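Local coordinates for protein CDP-glucose 4,6-dehydratase (Salmonella enterica subsp. enterica serovar Typhi, PDB 1WVG) that catalyses the NAD(+)-dependent dehydration of CDP-D-glucose to CDP-4-dehydro-6-deoxy-D-glucose, the second step towards CDP-3,6-dideoxy-D-mannose in O-antigen biosynthesis, at residues A[91-94]-A[95-99]; A[102-105]-A[106-110]; A[340-343]-A[344-347]. One frame throughout, in Å; residues are numbered along the deposited sequence.

Interaction 1 (A[91-94]-A[95-99]); sequences PLVR and LSYEQ. With CXY (cytidine-5'-diphospho-beta-D-xylose), chain D; APR (adenosine-5-diphosphoribose), chain C.
The Y97 ring meets R94 at its edge, in the ring plane, where R94 CA lies 3.9 Å from Y97 CD1. V93 O approaches the same ring obliquely, and V93 lies alongside Y97, pointing the same way, with its CG1 4.0 Å from Y97 CE1. P156 of helix 156-175 and S174 of the second subunit also pack on the Y97 side chain, while Y97 OH reaches H298 O. One turn of the short helix 93-98 carries these groups. At its N-cap position, L92 takes the S96 amide on its carbonyl (S96 N to L92 O, 3.0 Å). V93 O accepts from Y97 N at 3.2 Å; S96 OG lies so close to V93 O that a bond there is doubtful. R94 turns its charged end to D205 in a salt bridge. V93 CG2 faces the substrate analogue, 3.7 Å from CXY O2B, and L92 CD2 lies 3.8 Å from CXY O2'. P91 O accepts from CXY O3' at 2.7 Å, while P91 CG packs on the APR diphosphate. The chemistry is thus divided: the helical turn consumes its own carbonyls, whereas the P91 carbonyl, one residue ahead of the N-cap, is spent on the xylose, beside the bound APR.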
loop_
_atom_site.group_PDB
_atom_site.type_symbol
_atom_site.label_atom_id
_atom_site.label_comp_id
_atom_site.label_asym_id
_atom_site.label_seq_id
_atom_site.Cartn_x
_atom_site.Cartn_y
_atom_site.Cartn_z
ATOM N N PRO A 91 4.214 23.040 19.785
ATOM C CA PRO A 91 3.441 21.810 19.680
ATOM C C PRO A 91 1.939 21.931 19.435
ATOM O O PRO A 91 1.241 20.918 19.418
ATOM C CB PRO A 91 3.626 21.171 21.048
ATOM C CG PRO A 91 3.611 22.329 22.010
ATOM C CD PRO A 91 4.154 23.501 21.211
ATOM N N LEU A 92 1.400 23.139 19.244
ATOM C CA LEU A 92 -0.046 23.266 19.070
ATOM C C LEU A 92 -0.631 23.439 17.675
ATOM O O LEU A 92 -0.143 24.209 16.836
ATOM C CB LEU A 92 -0.636 24.278 20.076
ATOM C CG LEU A 92 0.090 24.288 21.404
ATOM C CD1 LEU A 92 -0.284 25.585 22.118
ATOM C CD2 LEU A 92 -0.288 23.105 22.274
ATOM N N VAL A 93 -1.751 22.725 17.479
ATOM C CA VAL A 93 -2.499 22.695 16.227
ATOM C C VAL A 93 -3.120 24.026 15.750
ATOM O O VAL A 93 -2.783 24.545 14.682
ATOM C CB VAL A 93 -3.518 21.536 16.179
ATOM C CG1 VAL A 93 -4.341 21.628 14.894
ATOM C CG2 VAL A 93 -2.837 20.161 16.200
ATOM N N ARG A 94 -4.083 24.524 16.533
ATOM C CA ARG A 94 -4.799 25.756 16.203
ATOM C C ARG A 94 -3.834 26.904 16.031
ATOM O O ARG A 94 -3.954 27.680 15.098
ATOM C CB ARG A 94 -5.980 26.059 17.133
ATOM C CG ARG A 94 -6.800 24.819 17.527
ATOM C CD ARG A 94 -8.260 25.079 17.897
ATOM N NE ARG A 94 -8.488 25.850 19.117
ATOM C CZ ARG A 94 -9.473 26.737 19.219
ATOM N NH1 ARG A 94 -10.295 26.975 18.206
ATOM N NH2 ARG A 94 -9.649 27.404 20.357
ATOM N N LEU A 95 -2.847 26.967 16.932
ATOM C CA LEU A 95 -1.801 27.966 16.834
ATOM C C LEU A 95 -1.023 27.862 15.520
ATOM O O LEU A 95 -0.735 28.884 14.883
ATOM C CB LEU A 95 -0.861 27.942 18.051
ATOM C CG LEU A 95 0.319 28.871 17.848
ATOM C CD1 LEU A 95 -0.202 30.260 17.484
ATOM C CD2 LEU A 95 1.114 28.948 19.146
ATOM N N SER A 96 -0.695 26.619 15.096
ATOM C CA SER A 96 0.056 26.409 13.870
ATOM C C SER A 96 -0.669 27.005 12.711
ATOM O O SER A 96 -0.121 27.457 11.720
ATOM C CB SER A 96 0.273 24.927 13.600
ATOM O OG SER A 96 -0.929 24.312 13.189
ATOM N N TYR A 97 -1.961 26.988 12.793
ATOM C CA TYR A 97 -2.691 27.592 11.712
ATOM C C TYR A 97 -2.442 29.101 11.694
ATOM O O TYR A 97 -2.359 29.729 10.643
ATOM C CB TYR A 97 -4.197 27.339 11.920
ATOM C CG TYR A 97 -4.710 25.974 11.436
ATOM C CD1 TYR A 97 -5.221 25.048 12.347
ATOM C CD2 TYR A 97 -4.740 25.630 10.080
ATOM C CE1 TYR A 97 -5.749 23.826 11.915
ATOM C CE2 TYR A 97 -5.253 24.412 9.624
ATOM C CZ TYR A 97 -5.762 23.507 10.557
ATOM O OH TYR A 97 -6.261 22.307 10.149
ATOM N N GLU A 98 -2.320 29.693 12.875
ATOM C CA GLU A 98 -2.098 31.119 12.944
ATOM C C GLU A 98 -0.672 31.490 12.660
ATOM O O GLU A 98 -0.418 32.566 12.128
ATOM C CB GLU A 98 -2.480 31.712 14.301
ATOM C CG GLU A 98 -4.002 31.582 14.621
ATOM C CD GLU A 98 -4.279 31.674 16.122
ATOM O OE1 GLU A 98 -3.478 32.082 16.956
ATOM O OE2 GLU A 98 -5.476 31.251 16.439
ATOM N N GLN A 99 0.252 30.602 13.026
ATOM C CA GLN A 99 1.673 30.893 12.847
ATOM C C GLN A 99 2.442 29.799 12.103
ATOM O O GLN A 99 3.322 29.155 12.666
ATOM C CB GLN A 99 2.277 30.971 14.262
ATOM C CG GLN A 99 1.888 32.260 14.999
ATOM C CD GLN A 99 2.597 33.479 14.418
ATOM O OE1 GLN A 99 3.770 33.734 14.728
ATOM N NE2 GLN A 99 1.877 34.233 13.579
HETATM O O1B CXY D . -4.557 16.184 19.762
HETATM P PB CXY D . -4.044 17.580 20.052
HETATM O O2B CXY D . -4.512 18.624 19.072
HETATM O "O1'" CXY D . -2.400 17.558 20.100
HETATM O O3A CXY D . -4.602 17.699 21.488
HETATM P PA CXY D . -5.804 18.623 22.126
HETATM O O1A CXY D . -5.782 18.321 23.582
HETATM O O2A CXY D . -5.609 20.051 21.795
HETATM O O5D CXY D . -7.079 18.062 21.353
HETATM C C5D CXY D . -7.598 16.786 21.752
HETATM C C4D CXY D . -8.984 16.631 21.176
HETATM O O4D CXY D . -9.915 17.248 22.099
HETATM C C3D CXY D . -9.249 17.221 19.790
HETATM O O3D CXY D . -10.198 16.471 18.950
HETATM C C2D CXY D . -9.810 18.583 20.235
HETATM O O2D CXY D . -10.588 19.129 19.165
HETATM C C1D CXY D . -10.697 18.154 21.381
HETATM N N1 CXY D . -11.069 19.248 22.283
HETATM C C6 CXY D . -10.091 19.947 22.972
HETATM C C5 CXY D . -10.371 20.918 23.806
HETATM C C4 CXY D . -11.712 21.330 24.036
HETATM N N3 CXY D . -12.662 20.578 23.325
HETATM C C2 CXY D . -12.409 19.546 22.437
HETATM N N4 CXY D . -12.069 22.246 24.769
HETATM O O2 CXY D . -13.297 18.943 21.825
HETATM C "C1'" CXY D . -1.877 17.200 21.367
HETATM C "C2'" CXY D . -0.665 18.072 21.581
HETATM C "C3'" CXY D . 0.306 17.741 20.464
HETATM C "C4'" CXY D . 0.682 16.260 20.510
HETATM C "C5'" CXY D . -0.577 15.408 20.435
HETATM O "O2'" CXY D . -0.993 19.476 21.499
HETATM O "O3'" CXY D . 1.523 18.487 20.653
HETATM O "O4'" CXY D . 1.576 15.948 19.444
HETATM O "O5'" CXY D . -1.509 15.789 21.453
HETATM N N1 APR C . 13.605 27.217 20.789
HETATM C C2 APR C . 13.767 26.485 21.917
HETATM N N3 APR C . 12.863 25.893 22.638
HETATM C C4 APR C . 11.628 26.045 22.116
HETATM C C5 APR C . 11.287 26.721 20.987
HETATM C C6 APR C . 12.350 27.366 20.284
HETATM N N6 APR C . 12.256 28.055 19.134
HETATM N N7 APR C . 9.920 26.637 20.760
HETATM C C8 APR C . 9.460 25.921 21.774
HETATM N N9 APR C . 10.454 25.538 22.621
HETATM C "C1'" APR C . 10.370 24.766 23.848
HETATM C "C2'" APR C . 9.549 25.481 24.885
HETATM O "O2'" APR C . 10.310 26.552 25.463
HETATM C "C3'" APR C . 9.312 24.315 25.847
HETATM O "O3'" APR C . 10.403 23.954 26.708
HETATM O "O4'" APR C . 9.640 23.607 23.600
HETATM C "C4'" APR C . 9.019 23.190 24.818
HETATM C "C5'" APR C . 7.572 23.020 24.463
HETATM O "O5'" APR C . 6.901 22.492 25.634
HETATM P PA APR C . 5.278 22.512 25.775
HETATM O O1A APR C . 4.634 23.666 25.019
HETATM O O2A APR C . 4.928 22.224 27.253
HETATM O O3A APR C . 4.895 21.229 24.945
HETATM P PB APR C . 5.041 19.676 25.407
HETATM O O1B APR C . 3.635 19.172 25.627
HETATM O O2B APR C . 6.084 19.496 26.495
HETATM O O5D APR C . 5.728 19.083 24.098
HETATM C C5D APR C . 7.057 18.550 24.219
HETATM O O4D APR C . 6.638 16.614 22.725
HETATM O O1D APR C . 4.485 16.218 21.900
HETATM C C1D APR C . 5.817 16.725 21.598
HETATM O O2D APR C . 5.567 18.502 19.929
HETATM C C2D APR C . 5.720 18.207 21.331
HETATM O O3D APR C . 7.981 18.380 20.596
HETATM C C3D APR C . 7.116 18.689 21.687
HETATM C C4D APR C . 7.392 17.857 22.918
#

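Interaction 2 (A[102-105]-A[106-110]); sequences KTYS and TNVMG. With APR (adenosine-5-diphosphoribose), chain C.
K102 and T106, one turn apart on helix 100-121 of the Rossmann-fold domain, carry the face of this helix that looks onto the adenine of APR. K102 leaves the backbone with CG anti to N (chi1 -166°), then bends at chi2 and chi3, and the bent chain brings NZ within 3.3 Å of APR N7, a weak hydrogen bond. T106 presents its methyl to the same base: CG2 stands 3.6 Å from APR N7, while OG1, whose place is less certain, is turned back towards K102 O. The T106 amide bonds to K102 O, coming from above the carbonyl plane.

T103 and N107 point to the next flank. T103 CG2 touches N107 ND2 at 3.6 Å, and T103 OG1 is held by Q99 O and Q90 NE2. N107, with chi1 -59° and chi2 near zero (-12°), lays its amide beside T103 O; its ND2 goes on to Q90 O and S160 OG, tying the helix to the loop before helix 93-98 and to helix 156-175. Y104 and V108 run side by side, and the Y104 OH reaches N159.

S105 OG returns to I101 O. Beyond it the helix widens into a pi-type turn at 106-109, and S105 O is met weakly by G110 N. M109 leads away to pack on M109 of the second subunit. Y104 packs on A170 of that subunit, while towards its own helix Y104 CD2 lies 3.8 Å from V108 CG2, the methyl sitting at the ring edge.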
loop_
_atom_site.group_PDB
_atom_site.type_symbol
_atom_site.label_atom_id
_atom_site.label_comp_id
_atom_site.label_asym_id
_atom_site.label_seq_id
_atom_site.Cartn_x
_atom_site.Cartn_y
_atom_site.Cartn_z
ATOM N N LYS A 102 6.483 30.170 12.000
ATOM C CA LYS A 102 7.201 29.891 13.218
ATOM C C LYS A 102 7.128 28.395 13.539
ATOM O O LYS A 102 8.024 27.803 14.176
ATOM C CB LYS A 102 6.501 30.644 14.333
ATOM C CG LYS A 102 7.308 30.727 15.613
ATOM C CD LYS A 102 6.959 29.715 16.703
ATOM C CE LYS A 102 8.213 29.361 17.515
ATOM N NZ LYS A 102 8.052 28.458 18.675
ATOM N N THR A 103 6.021 27.773 13.133
ATOM C CA THR A 103 5.855 26.361 13.420
ATOM C C THR A 103 6.859 25.511 12.643
ATOM O O THR A 103 7.569 24.672 13.195
ATOM C CB THR A 103 4.413 25.911 13.179
ATOM O OG1 THR A 103 3.536 26.603 14.042
ATOM C CG2 THR A 103 4.280 24.411 13.444
ATOM N N TYR A 104 6.964 25.772 11.361
ATOM C CA TYR A 104 7.896 25.044 10.546
ATOM C C TYR A 104 9.353 25.311 10.883
ATOM O O TYR A 104 10.196 24.387 10.961
ATOM C CB TYR A 104 7.627 25.354 9.073
ATOM C CG TYR A 104 6.520 24.515 8.470
ATOM C CD1 TYR A 104 5.264 25.085 8.237
ATOM C CD2 TYR A 104 6.727 23.179 8.093
ATOM C CE1 TYR A 104 4.241 24.339 7.646
ATOM C CE2 TYR A 104 5.718 22.421 7.488
ATOM C CZ TYR A 104 4.469 23.010 7.270
ATOM O OH TYR A 104 3.453 22.298 6.676
ATOM N N SER A 105 9.679 26.593 11.067
ATOM C CA SER A 105 11.066 26.928 11.412
ATOM C C SER A 105 11.455 26.251 12.721
ATOM O O SER A 105 12.533 25.648 12.861
ATOM C CB SER A 105 11.356 28.435 11.513
ATOM O OG SER A 105 10.501 29.010 12.490
ATOM N N THR A 106 10.559 26.371 13.702
ATOM C CA THR A 106 10.877 25.750 14.962
ATOM C C THR A 106 11.034 24.230 14.859
ATOM O O THR A 106 12.040 23.643 15.262
ATOM C CB THR A 106 9.848 26.058 16.075
ATOM O OG1 THR A 106 9.809 27.447 16.287
ATOM C CG2 THR A 106 10.255 25.380 17.395
ATOM N N ASN A 107 9.979 23.595 14.367
ATOM C CA ASN A 107 9.930 22.148 14.323
ATOM C C ASN A 107 10.854 21.510 13.320
ATOM O O ASN A 107 11.543 20.525 13.599
ATOM C CB ASN A 107 8.467 21.679 14.188
ATOM C CG ASN A 107 7.652 22.196 15.372
ATOM O OD1 ASN A 107 8.197 22.698 16.378
ATOM N ND2 ASN A 107 6.332 22.039 15.292
ATOM N N VAL A 108 10.865 22.075 12.136
ATOM C CA VAL A 108 11.718 21.518 11.112
ATOM C C VAL A 108 13.215 21.890 11.230
ATOM O O VAL A 108 14.066 21.019 11.455
ATOM C CB VAL A 108 11.117 21.811 9.749
ATOM C CG1 VAL A 108 11.920 21.069 8.703
ATOM C CG2 VAL A 108 9.636 21.399 9.731
ATOM N N MET A 109 13.546 23.202 11.082
ATOM C CA MET A 109 14.930 23.671 11.153
ATOM C C MET A 109 15.514 23.457 12.521
ATOM O O MET A 109 16.715 23.222 12.670
ATOM C CB MET A 109 15.056 25.131 10.734
ATOM C CG MET A 109 14.649 25.411 9.294
ATOM S SD MET A 109 15.404 24.308 8.074
ATOM C CE MET A 109 17.172 24.593 8.341
ATOM N N GLY A 110 14.648 23.509 13.536
ATOM C CA GLY A 110 15.128 23.235 14.876
ATOM C C GLY A 110 15.671 21.791 14.923
ATOM O O GLY A 110 16.697 21.507 15.540
HETATM N N1 APR C . 13.605 27.217 20.789
HETATM C C2 APR C . 13.767 26.485 21.917
HETATM N N3 APR C . 12.863 25.893 22.638
HETATM C C4 APR C . 11.628 26.045 22.116
HETATM C C5 APR C . 11.287 26.721 20.987
HETATM C C6 APR C . 12.350 27.366 20.284
HETATM N N6 APR C . 12.256 28.055 19.134
HETATM N N7 APR C . 9.920 26.637 20.760
HETATM C C8 APR C . 9.460 25.921 21.774
HETATM N N9 APR C . 10.454 25.538 22.621
HETATM C "C1'" APR C . 10.370 24.766 23.848
HETATM C "C2'" APR C . 9.549 25.481 24.885
HETATM O "O2'" APR C . 10.310 26.552 25.463
HETATM C "C3'" APR C . 9.312 24.315 25.847
HETATM O "O3'" APR C . 10.403 23.954 26.708
HETATM O "O4'" APR C . 9.640 23.607 23.600
HETATM C "C4'" APR C . 9.019 23.190 24.818
HETATM C "C5'" APR C . 7.572 23.020 24.463
HETATM O "O5'" APR C . 6.901 22.492 25.634
HETATM P PA APR C . 5.278 22.512 25.775
HETATM O O1A APR C . 4.634 23.666 25.019
HETATM O O2A APR C . 4.928 22.224 27.253
HETATM O O3A APR C . 4.895 21.229 24.945
HETATM P PB APR C . 5.041 19.676 25.407
HETATM O O1B APR C . 3.635 19.172 25.627
HETATM O O2B APR C . 6.084 19.496 26.495
HETATM O O5D APR C . 5.728 19.083 24.098
HETATM C C5D APR C . 7.057 18.550 24.219
HETATM O O4D APR C . 6.638 16.614 22.725
HETATM O O1D APR C . 4.485 16.218 21.900
HETATM C C1D APR C . 5.817 16.725 21.598
HETATM O O2D APR C . 5.567 18.502 19.929
HETATM C C2D APR C . 5.720 18.207 21.331
HETATM O O3D APR C . 7.981 18.380 20.596
HETATM C C3D APR C . 7.116 18.689 21.687
HETATM C C4D APR C . 7.392 17.857 22.918
#

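Interaction 3 (A[340-343]-A[344-347]); sequences EDML and ICSK
D341 reaches forward over I344 with its carboxylate, CG being anti to the backbone N (chi1 179°). Its CB lies 4.0 Å from I344 CB, and CG is 3.6 Å from both I344 CB and I344 CG1. At the tip the two oxygens part: OD1 accepts weakly from I344 N, in a long but straight bond of 3.3 Å and 167°, and weakly from L343 N, while OD2 lies against I344 CG1. The D341 carbonyl takes C345 N in its own plane at 2.8 Å.

One residue on, M342 O is gripped twice, by S346 N at 2.6 Å and by S346 OG, which comes from above the carbonyl plane and is also bonded to W332 NE1. M342 SD rests 3.7 Å from C345 SG, its chain bending towards helix 322-337, where M342 touches W332, A335 and W336. L343 CD2 meets K347 CE at 3.6 Å, and the L343 side chain also packs on L27 of helix 20-31. Before the turn, E340 pairs with R338. The aspartate carboxylate accepting, weakly, the amides of L343 and I344, where its negative charge would probably also suit the helix dipole, is the classic Asp N-cap, here opening helix 342-355.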
loop_
_atom_site.group_PDB
_atom_site.type_symbol
_atom_site.label_atom_id
_atom_site.label_comp_id
_atom_site.label_asym_id
_atom_site.label_seq_id
_atom_site.Cartn_x
_atom_site.Cartn_y
_atom_site.Cartn_z
ATOM N N GLU A 340 -0.296 22.359 48.230
ATOM C CA GLU A 340 0.554 21.247 48.585
ATOM C C GLU A 340 1.926 21.432 47.944
ATOM O O GLU A 340 2.087 22.270 47.024
ATOM C CB GLU A 340 -0.049 20.039 47.854
ATOM C CG GLU A 340 -1.181 19.411 48.646
ATOM C CD GLU A 340 -0.528 18.622 49.727
ATOM O OE1 GLU A 340 0.464 19.011 50.318
ATOM O OE2 GLU A 340 -1.085 17.457 49.904
ATOM N N ASP A 341 2.892 20.614 48.398
ATOM C CA ASP A 341 4.236 20.643 47.825
ATOM C C ASP A 341 4.301 19.763 46.561
ATOM O O ASP A 341 4.488 18.527 46.621
ATOM C CB ASP A 341 5.346 20.200 48.793
ATOM C CG ASP A 341 6.720 20.213 48.149
ATOM O OD1 ASP A 341 6.931 20.580 47.003
ATOM O OD2 ASP A 341 7.676 19.808 48.947
ATOM N N MET A 342 4.189 20.445 45.414
ATOM C CA MET A 342 4.185 19.835 44.101
ATOM C C MET A 342 5.439 19.075 43.709
ATOM O O MET A 342 5.377 17.998 43.119
ATOM C CB MET A 342 3.557 20.748 43.046
ATOM C CG MET A 342 2.129 21.182 43.409
ATOM S SD MET A 342 1.148 19.934 44.302
ATOM C CE MET A 342 0.589 18.940 42.887
ATOM N N LEU A 343 6.591 19.596 44.063
ATOM C CA LEU A 343 7.769 18.845 43.744
ATOM C C LEU A 343 7.619 17.507 44.419
ATOM O O LEU A 343 7.868 16.441 43.887
ATOM C CB LEU A 343 9.052 19.514 44.277
ATOM C CG LEU A 343 10.292 18.670 43.997
ATOM C CD1 LEU A 343 10.664 18.842 42.535
ATOM C CD2 LEU A 343 11.458 19.138 44.853
ATOM N N ILE A 344 7.170 17.577 45.643
ATOM C CA ILE A 344 7.018 16.355 46.361
ATOM C C ILE A 344 5.926 15.461 45.771
ATOM O O ILE A 344 6.061 14.254 45.637
ATOM C CB ILE A 344 6.905 16.657 47.842
ATOM C CG1 ILE A 344 8.319 16.992 48.310
ATOM C CG2 ILE A 344 6.365 15.430 48.552
ATOM C CD1 ILE A 344 9.349 16.766 47.185
ATOM N N CYS A 345 4.812 16.040 45.361
ATOM C CA CYS A 345 3.755 15.239 44.735
ATOM C C CYS A 345 4.255 14.614 43.432
ATOM O O CYS A 345 4.059 13.430 43.183
ATOM C CB CYS A 345 2.563 16.142 44.385
ATOM S SG CYS A 345 1.764 16.699 45.910
ATOM N N SER A 346 4.887 15.470 42.608
ATOM C CA SER A 346 5.443 15.092 41.334
ATOM C C SER A 346 6.445 13.985 41.569
ATOM O O SER A 346 6.384 12.941 40.936
ATOM C CB SER A 346 5.978 16.278 40.535
ATOM O OG SER A 346 4.913 17.220 40.336
ATOM N N LYS A 347 7.355 14.144 42.522
ATOM C CA LYS A 347 8.295 13.052 42.789
ATOM C C LYS A 347 7.562 11.782 43.139
ATOM O O LYS A 347 7.957 10.658 42.790
ATOM C CB LYS A 347 9.297 13.376 43.898
ATOM C CG LYS A 347 10.332 14.440 43.523
ATOM C CD LYS A 347 11.661 14.299 44.267
ATOM C CE LYS A 347 12.271 15.626 44.709
ATOM N NZ LYS A 347 13.708 15.547 45.054
#

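All three interactions are helical turns, but they differ in setting. Interactions 1 and 2 belong to consecutive helices, 93-98 and 100-121, and touch each other where S96 CA lies 3.5 Å from T103 OG1; both also border APR and the second subunit. Interaction 2 is the buried one, mid-helix, with APR on one flank and the second subunit on another; interaction 1 is partly buried, at a helix start whose preceding loop touches both ligands. Interaction 3 stands apart, about 31 Å from interaction 1 between centres, nearer the surface and built round a charged cap. It joins helix 342-355 to helices 322-337 and 20-31 and meets no other chain of the assembly.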